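Local atomic coordinates of trichothecene 15-O-acetyltransferase TRI3 (PDB entry 3FOT), a protein that acetylates the 15-hydroxyl group of trichothecene precursors such as 15-deacetylcalonectrin during biosynthesis of T-2 toxin in Fusarium sporotrichioides. Residues P277-H282 with T488-Y493; H308-A313 with E512-F517; P434-D439 with I478-W483. All coordinates share one frame; numbering follows the deposited sequence. Where two conformers were deposited one is given.

Interaction 1: residues P277-H282 with T488-Y493; sequences PRCVIH and TLNIIY
Arg278 and Tyr493 form the hydrogen-bonded pair at one end of an antiparallel ladder between residues 277-282 and 488-493. Their backbones are joined twice: Arg278 N donates to Tyr493 O at 2.7 Å, and Tyr493 N returns a bond to Arg278 O. The same reciprocal pair of hydrogen bonds recurs at Val280 with Ile491 and at His282 with Leu489, six in all. Between these pairs lie the non-hydrogen-bonded pairs Cys279-Ile492 and Ile281-Asn490, where the CA atoms come within 4.4 Å of each other.

Packing is tight round the ring of Tyr493. With CG wedged between its own backbone N and carbonyl carbon (chi1 68°), the ring is carried back across the neighbouring strand. Arg278 CB sits over one face, 4.0 Å from the ring centroid and displaced toward the rim, in a CH-pi contact. Val280 CG2 reaches CE2 of the same ring at 3.9 Å, arriving obliquely. On the face carrying Cys279 and Ile281, the CG2 methyl of Ile281 meets the CG2 methyl of Thr488 at 3.6 Å, while Ile492 CG2 rests 3.3 Å from Arg278 O.

The ends of Arg278 and His282 are more loosely related to residues 488-493. Beyond CB the arginine bends at chi2 and leads away, its guanidinium forming salt bridges with Glu143 and Asp495; the imidazole of His282 likewise leads away from 488-493, touching Gln508, and both residues are partly exposed. The residues of 488-493, in contrast, are buried from Leu489 onward.

Strand 277-283 is an outermost strand of a four-stranded mixed sheet, and strand 486-494 pairs on its other side with 477-483. Helix 500-516 packs against Val280, His282 and Tyr493, whereas helix 134-147 and strand 457-469 meet the face bearing Cys279 and Ile281.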
loop_
_atom_site.group_PDB
_atom_site.type_symbol
_atom_site.label_atom_id
_atom_site.label_comp_id
_atom_site.label_asym_id
_atom_site.label_seq_id
_atom_site.Cartn_x
_atom_site.Cartn_y
_atom_site.Cartn_z
ATOM N N PRO A 277 -3.193 12.536 9.546
ATOM C CA PRO A 277 -3.880 11.622 8.626
ATOM C C PRO A 277 -5.044 10.951 9.317
ATOM O O PRO A 277 -4.944 10.585 10.506
ATOM C CB PRO A 277 -2.794 10.589 8.261
ATOM C CG PRO A 277 -1.847 10.620 9.396
ATOM C CD PRO A 277 -1.846 12.047 9.905
ATOM N N ARG A 278 -6.151 10.799 8.596
ATOM C CA ARG A 278 -7.308 10.134 9.147
ATOM C C ARG A 278 -7.881 9.206 8.107
ATOM O O ARG A 278 -7.523 9.285 6.935
ATOM C CB ARG A 278 -8.383 11.126 9.582
ATOM C CG ARG A 278 -7.962 12.118 10.652
ATOM C CD ARG A 278 -7.566 11.445 11.957
ATOM N NE ARG A 278 -7.366 12.424 13.021
ATOM C CZ ARG A 278 -7.048 12.120 14.281
ATOM N NH1 ARG A 278 -6.877 10.860 14.651
ATOM N NH2 ARG A 278 -6.903 13.086 15.181
ATOM N N CYS A 279 -8.761 8.318 8.531
ATOM C CA CYS A 279 -9.323 7.300 7.650
ATOM C C CYS A 279 -10.835 7.138 7.865
ATOM O O CYS A 279 -11.274 7.176 8.995
ATOM C CB CYS A 279 -8.599 5.977 7.928
ATOM S SG CYS A 279 -8.902 4.677 6.742
ATOM N N VAL A 280 -11.601 6.923 6.795
ATOM C CA VAL A 280 -13.006 6.544 6.904
ATOM C C VAL A 280 -13.141 5.261 6.108
ATOM O O VAL A 280 -12.696 5.196 4.967
ATOM C CB VAL A 280 -13.963 7.626 6.355
ATOM C CG1 VAL A 280 -15.408 7.128 6.451
ATOM C CG2 VAL A 280 -13.817 8.909 7.144
ATOM N N ILE A 281 -13.734 4.231 6.719
ATOM C CA ILE A 281 -13.805 2.900 6.103
ATOM C C ILE A 281 -15.261 2.467 5.904
ATOM O O ILE A 281 -16.099 2.652 6.786
ATOM C CB ILE A 281 -13.103 1.845 7.010
ATOM C CG1 ILE A 281 -11.595 2.109 7.100
ATOM C CG2 ILE A 281 -13.387 0.447 6.505
ATOM C CD1 ILE A 281 -10.862 1.278 8.133
ATOM N N HIS A 282 -15.567 1.888 4.748
ATOM C CA HIS A 282 -16.876 1.268 4.535
ATOM C C HIS A 282 -16.623 -0.135 4.039
ATOM O O HIS A 282 -16.092 -0.322 2.959
ATOM C CB HIS A 282 -17.723 2.019 3.513
ATOM C CG HIS A 282 -19.106 1.474 3.393
ATOM N ND1 HIS A 282 -19.395 0.339 2.669
ATOM C CD2 HIS A 282 -20.272 1.868 3.960
ATOM C CE1 HIS A 282 -20.683 0.059 2.784
ATOM N NE2 HIS A 282 -21.240 0.978 3.552
ATOM N N THR A 488 -13.714 -3.709 0.782
ATOM C CA THR A 488 -13.661 -2.573 1.680
ATOM C C THR A 488 -13.176 -1.336 0.929
ATOM O O THR A 488 -12.174 -1.421 0.213
ATOM C CB THR A 488 -12.671 -2.868 2.807
ATOM O OG1 THR A 488 -13.211 -3.936 3.614
ATOM C CG2 THR A 488 -12.468 -1.625 3.660
ATOM N N LEU A 489 -13.889 -0.227 1.074
ATOM C CA LEU A 489 -13.397 1.057 0.576
ATOM C C LEU A 489 -12.937 1.853 1.761
ATOM O O LEU A 489 -13.644 1.973 2.764
ATOM C CB LEU A 489 -14.469 1.852 -0.194
ATOM C CG LEU A 489 -14.794 1.397 -1.616
ATOM C CD1 LEU A 489 -15.770 0.262 -1.523
ATOM C CD2 LEU A 489 -15.433 2.564 -2.408
ATOM N N ASN A 490 -11.735 2.402 1.642
ATOM C CA ASN A 490 -11.137 3.270 2.655
ATOM C C ASN A 490 -10.812 4.621 2.002
ATOM O O ASN A 490 -10.269 4.630 0.894
ATOM C CB ASN A 490 -9.850 2.605 3.146
ATOM C CG ASN A 490 -9.347 3.150 4.486
ATOM O OD1 ASN A 490 -9.732 4.230 4.940
ATOM N ND2 ASN A 490 -8.462 2.384 5.119
ATOM N N ILE A 491 -11.145 5.712 2.660
ATOM C CA ILE A 491 -10.673 7.000 2.196
ATOM C C ILE A 491 -9.744 7.546 3.259
ATOM O O ILE A 491 -10.123 7.711 4.428
ATOM C CB ILE A 491 -11.791 8.016 1.928
ATOM C CG1 ILE A 491 -12.815 7.463 0.935
ATOM C CG2 ILE A 491 -11.169 9.334 1.392
ATOM C CD1 ILE A 491 -13.906 8.496 0.510
ATOM N N ILE A 492 -8.507 7.803 2.853
ATOM C CA ILE A 492 -7.560 8.430 3.754
ATOM C C ILE A 492 -7.456 9.894 3.350
ATOM O O ILE A 492 -7.475 10.225 2.155
ATOM C CB ILE A 492 -6.181 7.758 3.722
ATOM C CG1 ILE A 492 -6.301 6.256 3.968
ATOM C CG2 ILE A 492 -5.277 8.326 4.785
ATOM C CD1 ILE A 492 -6.106 5.467 2.744
ATOM N N TYR A 493 -7.410 10.747 4.355
ATOM C CA TYR A 493 -7.407 12.174 4.118
ATOM C C TYR A 493 -6.630 12.808 5.231
ATOM O O TYR A 493 -6.312 12.149 6.232
ATOM C CB TYR A 493 -8.830 12.705 4.050
ATOM C CG TYR A 493 -9.613 12.670 5.333
ATOM C CD1 TYR A 493 -9.832 13.838 6.059
ATOM C CD2 TYR A 493 -10.167 11.476 5.818
ATOM C CE1 TYR A 493 -10.556 13.822 7.221
ATOM C CE2 TYR A 493 -10.905 11.459 6.977
ATOM C CZ TYR A 493 -11.098 12.639 7.672
ATOM O OH TYR A 493 -11.823 12.637 8.845
#

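Interaction 2: residues H308-A313 with E512-F517; sequences HLTQAA and EFMLAF
In both Leu309 (chi1 -178°) and Phe517 CG lies anti to the backbone N, an arrangement that helps bring the leucine methyls onto the ring. Leu309 CD1 lies over the centre of the Phe517 ring, 3.7 Å from the centroid and only 10° off the ring normal, a well-centred CH-pi contact. The other methyl, CD2, touches the ring near CD2 of Phe517 at 3.8 Å and also approaches Phe517 CB.

Met514 CG, beside its backbone N, packs on Ala313 CB at 3.6 Å; the chain runs extended to SD, and the bend at chi3 sets CE 3.2 Å from Thr310 OG1. Ala313 CB also meets Phe513 CB at 3.9 Å, where the small alanine allows the two backbones to approach.

The segment axes of 308-313 and 512-516 pass 9.1 Å apart at an angle of 128°. Arg299 makes a cation-pi contact with Phe517, and His375 stacks on Phe513, so both aromatic rings have further partners in the fold.

All six touching residues are buried. The contact is therefore largely apolar, probably stabilised by burial of methyl, thioether and aromatic surface, with the one hydroxyl, Thr310 OG1, bonded within its own helix to Ile306 O.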
loop_
_atom_site.group_PDB
_atom_site.type_symbol
_atom_site.label_atom_id
_atom_site.label_comp_id
_atom_site.label_asym_id
_atom_site.label_seq_id
_atom_site.Cartn_x
_atom_site.Cartn_y
_atom_site.Cartn_z
ATOM N N HIS A 308 -12.563 -0.838 -11.773
ATOM C CA HIS A 308 -13.076 0.096 -12.789
ATOM C C HIS A 308 -14.352 0.748 -12.284
ATOM O O HIS A 308 -14.520 1.962 -12.366
ATOM C CB HIS A 308 -13.382 -0.618 -14.107
ATOM C CG HIS A 308 -12.177 -1.194 -14.777
ATOM N ND1 HIS A 308 -12.162 -2.464 -15.305
ATOM C CD2 HIS A 308 -10.953 -0.669 -15.019
ATOM C CE1 HIS A 308 -10.983 -2.699 -15.852
ATOM N NE2 HIS A 308 -10.227 -1.628 -15.689
ATOM N N LEU A 309 -15.256 -0.077 -11.768
ATOM C CA LEU A 309 -16.549 0.419 -11.292
ATOM C C LEU A 309 -16.365 1.407 -10.150
ATOM O O LEU A 309 -17.064 2.414 -10.075
ATOM C CB LEU A 309 -17.440 -0.738 -10.842
ATOM C CG LEU A 309 -18.813 -0.212 -10.389
ATOM C CD1 LEU A 309 -19.600 0.347 -11.596
ATOM C CD2 LEU A 309 -19.627 -1.272 -9.659
ATOM N N THR A 310 -15.436 1.100 -9.244
ATOM C CA THR A 310 -15.166 2.018 -8.145
ATOM C C THR A 310 -14.668 3.372 -8.674
ATOM O O THR A 310 -15.097 4.425 -8.217
ATOM C CB THR A 310 -14.178 1.423 -7.110
ATOM O OG1 THR A 310 -14.698 0.171 -6.655
ATOM C CG2 THR A 310 -14.025 2.337 -5.918
ATOM N N GLN A 311 -13.740 3.332 -9.615
ATOM C CA GLN A 311 -13.245 4.575 -10.203
ATOM C C GLN A 311 -14.381 5.374 -10.881
ATOM O O GLN A 311 -14.418 6.614 -10.805
ATOM C CB GLN A 311 -12.089 4.275 -11.171
ATOM C CG GLN A 311 -11.570 5.502 -11.931
ATOM C CD GLN A 311 -10.838 6.501 -11.057
ATOM O OE1 GLN A 311 -9.593 6.501 -11.018
ATOM N NE2 GLN A 311 -11.593 7.374 -10.369
ATOM N N ALA A 312 -15.288 4.660 -11.553
ATOM C CA ALA A 312 -16.473 5.263 -12.149
ATOM C C ALA A 312 -17.350 5.961 -11.083
ATOM O O ALA A 312 -17.791 7.110 -11.262
ATOM C CB ALA A 312 -17.267 4.186 -12.890
ATOM N N ALA A 313 -17.590 5.262 -9.974
ATOM C CA ALA A 313 -18.452 5.755 -8.911
ATOM C C ALA A 313 -17.832 6.986 -8.221
ATOM O O ALA A 313 -18.538 7.944 -7.841
ATOM C CB ALA A 313 -18.722 4.623 -7.909
ATOM N N GLU A 512 -23.146 4.126 -2.698
ATOM C CA GLU A 512 -24.483 4.119 -3.274
ATOM C C GLU A 512 -24.469 3.901 -4.795
ATOM O O GLU A 512 -25.270 3.117 -5.323
ATOM C CB GLU A 512 -25.239 5.395 -2.897
ATOM C CG GLU A 512 -26.731 5.309 -3.209
ATOM C CD GLU A 512 -27.520 6.541 -2.781
ATOM O OE1 GLU A 512 -26.937 7.427 -2.101
ATOM O OE2 GLU A 512 -28.724 6.613 -3.136
ATOM N N PHE A 513 -23.580 4.593 -5.514
ATOM C CA PHE A 513 -23.492 4.363 -6.965
ATOM C C PHE A 513 -23.029 2.948 -7.315
ATOM O O PHE A 513 -23.555 2.338 -8.239
ATOM C CB PHE A 513 -22.580 5.380 -7.654
ATOM C CG PHE A 513 -23.190 6.744 -7.827
ATOM C CD1 PHE A 513 -24.414 6.910 -8.501
ATOM C CD2 PHE A 513 -22.509 7.882 -7.360
ATOM C CE1 PHE A 513 -24.966 8.188 -8.704
ATOM C CE2 PHE A 513 -23.063 9.171 -7.551
ATOM C CZ PHE A 513 -24.294 9.316 -8.215
ATOM N N MET A 514 -22.031 2.434 -6.593
ATOM C CA MET A 514 -21.618 1.039 -6.797
ATOM C C MET A 514 -22.794 0.075 -6.625
ATOM O O MET A 514 -22.999 -0.855 -7.443
ATOM C CB MET A 514 -20.470 0.694 -5.839
ATOM C CG MET A 514 -19.171 1.412 -6.241
ATOM S SD MET A 514 -17.892 1.115 -5.023
ATOM C CE MET A 514 -17.477 -0.610 -5.365
ATOM N N LEU A 515 -23.568 0.286 -5.572
ATOM C CA LEU A 515 -24.685 -0.593 -5.266
ATOM C C LEU A 515 -25.765 -0.487 -6.328
ATOM O O LEU A 515 -26.436 -1.476 -6.659
ATOM C CB LEU A 515 -25.238 -0.306 -3.863
ATOM C CG LEU A 515 -24.309 -0.766 -2.733
ATOM C CD1 LEU A 515 -24.812 -0.182 -1.410
ATOM C CD2 LEU A 515 -24.197 -2.314 -2.681
ATOM N N ALA A 516 -25.883 0.702 -6.899
ATOM C CA ALA A 516 -26.861 0.951 -7.956
ATOM C C ALA A 516 -26.576 0.146 -9.222
ATOM O O ALA A 516 -27.451 -0.030 -10.055
ATOM C CB ALA A 516 -26.947 2.479 -8.264
ATOM N N PHE A 517 -25.352 -0.349 -9.362
ATOM C CA PHE A 517 -24.961 -1.087 -10.551
ATOM C C PHE A 517 -25.465 -2.523 -10.496
ATOM O O PHE A 517 -25.426 -3.226 -11.510
ATOM C CB PHE A 517 -23.437 -1.105 -10.657
ATOM C CG PHE A 517 -22.916 -1.272 -12.033
ATOM C CD1 PHE A 517 -23.140 -0.277 -12.990
ATOM C CD2 PHE A 517 -22.121 -2.377 -12.373
ATOM C CE1 PHE A 517 -22.606 -0.390 -14.277
ATOM C CE2 PHE A 517 -21.576 -2.503 -13.647
ATOM C CZ PHE A 517 -21.819 -1.495 -14.617
#

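Interaction 3: residues P434-D439 with I478-W483; sequences PLFISD and IRLDSW
Arg479 reaches from its strand to Asp439 on the parallel neighbour. Its CB lies 3.6 Å from Asp439 OD2 and near Ile437 O, with CG beside the backbone N. A bend at chi3 (73°) then turns the chain so that CD passes near the same carboxylate oxygen. NE donates to Asp439 OD2 at 2.9 Å, within the guanidinium plane, and NH1 donates to OD1 at 2.8 Å from slightly outside it. Each oxygen uses its syn lone pair. The carboxylate and guanidinium lie almost flat to one another, their planes 24° apart, so this side-on, two-nitrogen salt bridge fixes the rotation of both groups. Ile437 CG2 covers one face of the guanidinium, 3.4 Å from NH1, and NH2 hydrogen-bonds to a glycerol probably from the crystallisation liquor.

Asp481 brings a second carboxylate close, its OD2 being 4.1 Å from Asp439 OD2; the arginine probably offsets this accumulation of negative charge.

On the opposite face of the sheet the contact is apolar. Leu480 CB stands at the edge of the Phe436 ring, 3.7 Å from CE1, and Pro434 CB packs on Ile478 CD1 at 3.8 Å. Thr310 and Gln311 of helix 306-321 touch Phe436 from this side, while Phe467 of strand 457-469 touches Asp439 and Arg479 on the other.

Four backbone bonds join the strands: Ile437 donates to Ile478 and accepts from Leu480, while Leu435 O and Asp439 N bond to Ile478 N and Leu480 O. The 18° between the segment axes of 435-439 and 478-483 and the staggered bonding are characteristic of a parallel strand pair, here at one margin of the mixed sheet in a BAHD-superfamily acyltransferase; the side chain of Leu435 lies about 9 Å from that of His414, which binds 15-deacetylcalonectrin.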
loop_
_atom_site.group_PDB
_atom_site.type_symbol
_atom_site.label_atom_id
_atom_site.label_comp_id
_atom_site.label_asym_id
_atom_site.label_seq_id
_atom_site.Cartn_x
_atom_site.Cartn_y
_atom_site.Cartn_z
ATOM N N PRO A 434 -10.104 13.669 -6.025
ATOM C CA PRO A 434 -9.800 12.399 -5.386
ATOM C C PRO A 434 -8.938 11.493 -6.271
ATOM O O PRO A 434 -9.010 11.536 -7.518
ATOM C CB PRO A 434 -11.189 11.797 -5.130
ATOM C CG PRO A 434 -12.085 13.021 -5.053
ATOM C CD PRO A 434 -11.558 13.905 -6.103
ATOM N N LEU A 435 -8.129 10.668 -5.614
ATOM C CA LEU A 435 -7.307 9.696 -6.305
ATOM C C LEU A 435 -7.767 8.289 -5.912
ATOM O O LEU A 435 -8.070 8.040 -4.749
ATOM C CB LEU A 435 -5.830 9.878 -5.932
ATOM C CG LEU A 435 -4.850 8.878 -6.592
ATOM C CD1 LEU A 435 -4.706 9.155 -8.095
ATOM C CD2 LEU A 435 -3.501 8.932 -5.897
ATOM N N PHE A 436 -7.832 7.392 -6.891
ATOM C CA PHE A 436 -8.163 5.991 -6.615
ATOM C C PHE A 436 -6.930 5.088 -6.637
ATOM O O PHE A 436 -6.112 5.156 -7.565
ATOM C CB PHE A 436 -9.181 5.486 -7.642
ATOM C CG PHE A 436 -9.531 4.036 -7.473
ATOM C CD1 PHE A 436 -10.202 3.600 -6.323
ATOM C CD2 PHE A 436 -9.179 3.106 -8.448
ATOM C CE1 PHE A 436 -10.524 2.234 -6.146
ATOM C CE2 PHE A 436 -9.502 1.743 -8.274
ATOM C CZ PHE A 436 -10.179 1.323 -7.113
ATOM N N ILE A 437 -6.823 4.242 -5.607
ATOM C CA ILE A 437 -5.777 3.239 -5.521
ATOM C C ILE A 437 -6.441 1.886 -5.304
ATOM O O ILE A 437 -7.190 1.709 -4.340
ATOM C CB ILE A 437 -4.779 3.515 -4.365
ATOM C CG1 ILE A 437 -4.227 4.941 -4.435
ATOM C CG2 ILE A 437 -3.659 2.495 -4.432
ATOM C CD1 ILE A 437 -4.876 5.914 -3.420
ATOM N N SER A 438 -6.216 0.951 -6.222
ATOM C CA SER A 438 -6.711 -0.403 -6.035
ATOM C C SER A 438 -5.645 -1.286 -5.366
ATOM O O SER A 438 -4.525 -1.442 -5.883
ATOM C CB SER A 438 -7.140 -1.002 -7.372
ATOM O OG SER A 438 -7.666 -2.300 -7.169
ATOM N N ASP A 439 -5.998 -1.850 -4.212
ATOM C CA ASP A 439 -5.121 -2.779 -3.485
ATOM C C ASP A 439 -5.391 -4.256 -3.842
ATOM O O ASP A 439 -4.579 -5.137 -3.523
ATOM C CB ASP A 439 -5.274 -2.580 -1.979
ATOM C CG ASP A 439 -4.675 -1.270 -1.482
ATOM O OD1 ASP A 439 -3.598 -0.870 -1.971
ATOM O OD2 ASP A 439 -5.275 -0.651 -0.570
ATOM N N ILE A 478 -8.517 7.163 -2.113
ATOM C CA ILE A 478 -9.556 6.163 -1.968
ATOM C C ILE A 478 -8.993 4.826 -2.359
ATOM O O ILE A 478 -8.526 4.654 -3.489
ATOM C CB ILE A 478 -10.808 6.522 -2.820
ATOM C CG1 ILE A 478 -11.323 7.911 -2.416
ATOM C CG2 ILE A 478 -11.894 5.482 -2.600
ATOM C CD1 ILE A 478 -12.167 8.575 -3.460
ATOM N N ARG A 479 -8.998 3.884 -1.412
ATOM C CA ARG A 479 -8.394 2.583 -1.646
ATOM C C ARG A 479 -9.482 1.502 -1.666
ATOM O O ARG A 479 -10.429 1.576 -0.884
ATOM C CB ARG A 479 -7.387 2.253 -0.543
ATOM C CG ARG A 479 -6.420 3.402 -0.164
ATOM C CD ARG A 479 -5.301 2.853 0.738
ATOM N NE ARG A 479 -4.358 2.033 -0.018
ATOM C CZ ARG A 479 -3.301 2.487 -0.672
ATOM N NH1 ARG A 479 -2.522 1.626 -1.321
ATOM N NH2 ARG A 479 -3.008 3.783 -0.678
ATOM N N LEU A 480 -9.339 0.517 -2.543
ATOM C CA LEU A 480 -10.257 -0.627 -2.557
ATOM C C LEU A 480 -9.471 -1.905 -2.358
ATOM O O LEU A 480 -8.484 -2.143 -3.053
ATOM C CB LEU A 480 -10.989 -0.716 -3.908
ATOM C CG LEU A 480 -11.982 -1.889 -4.083
ATOM C CD1 LEU A 480 -13.232 -1.670 -3.266
ATOM C CD2 LEU A 480 -12.305 -2.160 -5.556
ATOM N N ASP A 481 -9.901 -2.749 -1.431
ATOM C CA ASP A 481 -9.402 -4.122 -1.509
ATOM C C ASP A 481 -10.481 -5.125 -1.159
ATOM O O ASP A 481 -11.654 -4.754 -1.039
ATOM C CB ASP A 481 -8.087 -4.341 -0.768
ATOM C CG ASP A 481 -8.157 -3.987 0.669
ATOM O OD1 ASP A 481 -9.285 -3.845 1.197
ATOM O OD2 ASP A 481 -7.045 -3.889 1.266
ATOM N N SER A 482 -10.086 -6.374 -1.002
ATOM C CA SER A 482 -11.035 -7.435 -0.776
ATOM C C SER A 482 -10.451 -8.451 0.175
ATOM O O SER A 482 -9.260 -8.747 0.109
ATOM C CB SER A 482 -11.355 -8.141 -2.094
ATOM O OG SER A 482 -12.345 -9.131 -1.860
ATOM N N TRP A 483 -11.304 -8.989 1.041
ATOM C CA TRP A 483 -10.902 -10.117 1.894
ATOM C C TRP A 483 -12.112 -10.971 2.179
ATOM O O TRP A 483 -13.164 -10.426 2.503
ATOM C CB TRP A 483 -10.349 -9.561 3.175
ATOM C CG TRP A 483 -9.844 -10.538 4.181
ATOM C CD1 TRP A 483 -10.322 -10.724 5.439
ATOM C CD2 TRP A 483 -8.731 -11.416 4.031
ATOM N NE1 TRP A 483 -9.573 -11.694 6.092
ATOM C CE2 TRP A 483 -8.596 -12.135 5.245
ATOM C CE3 TRP A 483 -7.840 -11.686 2.981
ATOM C CZ2 TRP A 483 -7.595 -13.087 5.450
ATOM C CZ3 TRP A 483 -6.837 -12.649 3.189
ATOM C CH2 TRP A 483 -6.724 -13.328 4.424
#

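Interactions 1 and 3 belong to one four-stranded mixed sheet, ordered 277-283, 486-494, 477-483, 435-441, and their centres are about 10 Å apart. The central strands join them through the bonds Asn490 O to Arg479 N and Thr488 N to Asp481 O. Interaction 2, about 17 Å from interaction 1 and 13 Å from interaction 3 between centres, lies in the helices packed on this sheet, with Thr310 touching Leu489, Leu480 and Phe436. Along the chain the first segments come in the order 277-282, 308-313, 434-439, followed by 478-483, 488-493 and 512-517. The C-terminal strands and helix thus tie together parts distant in sequence into one layered unit.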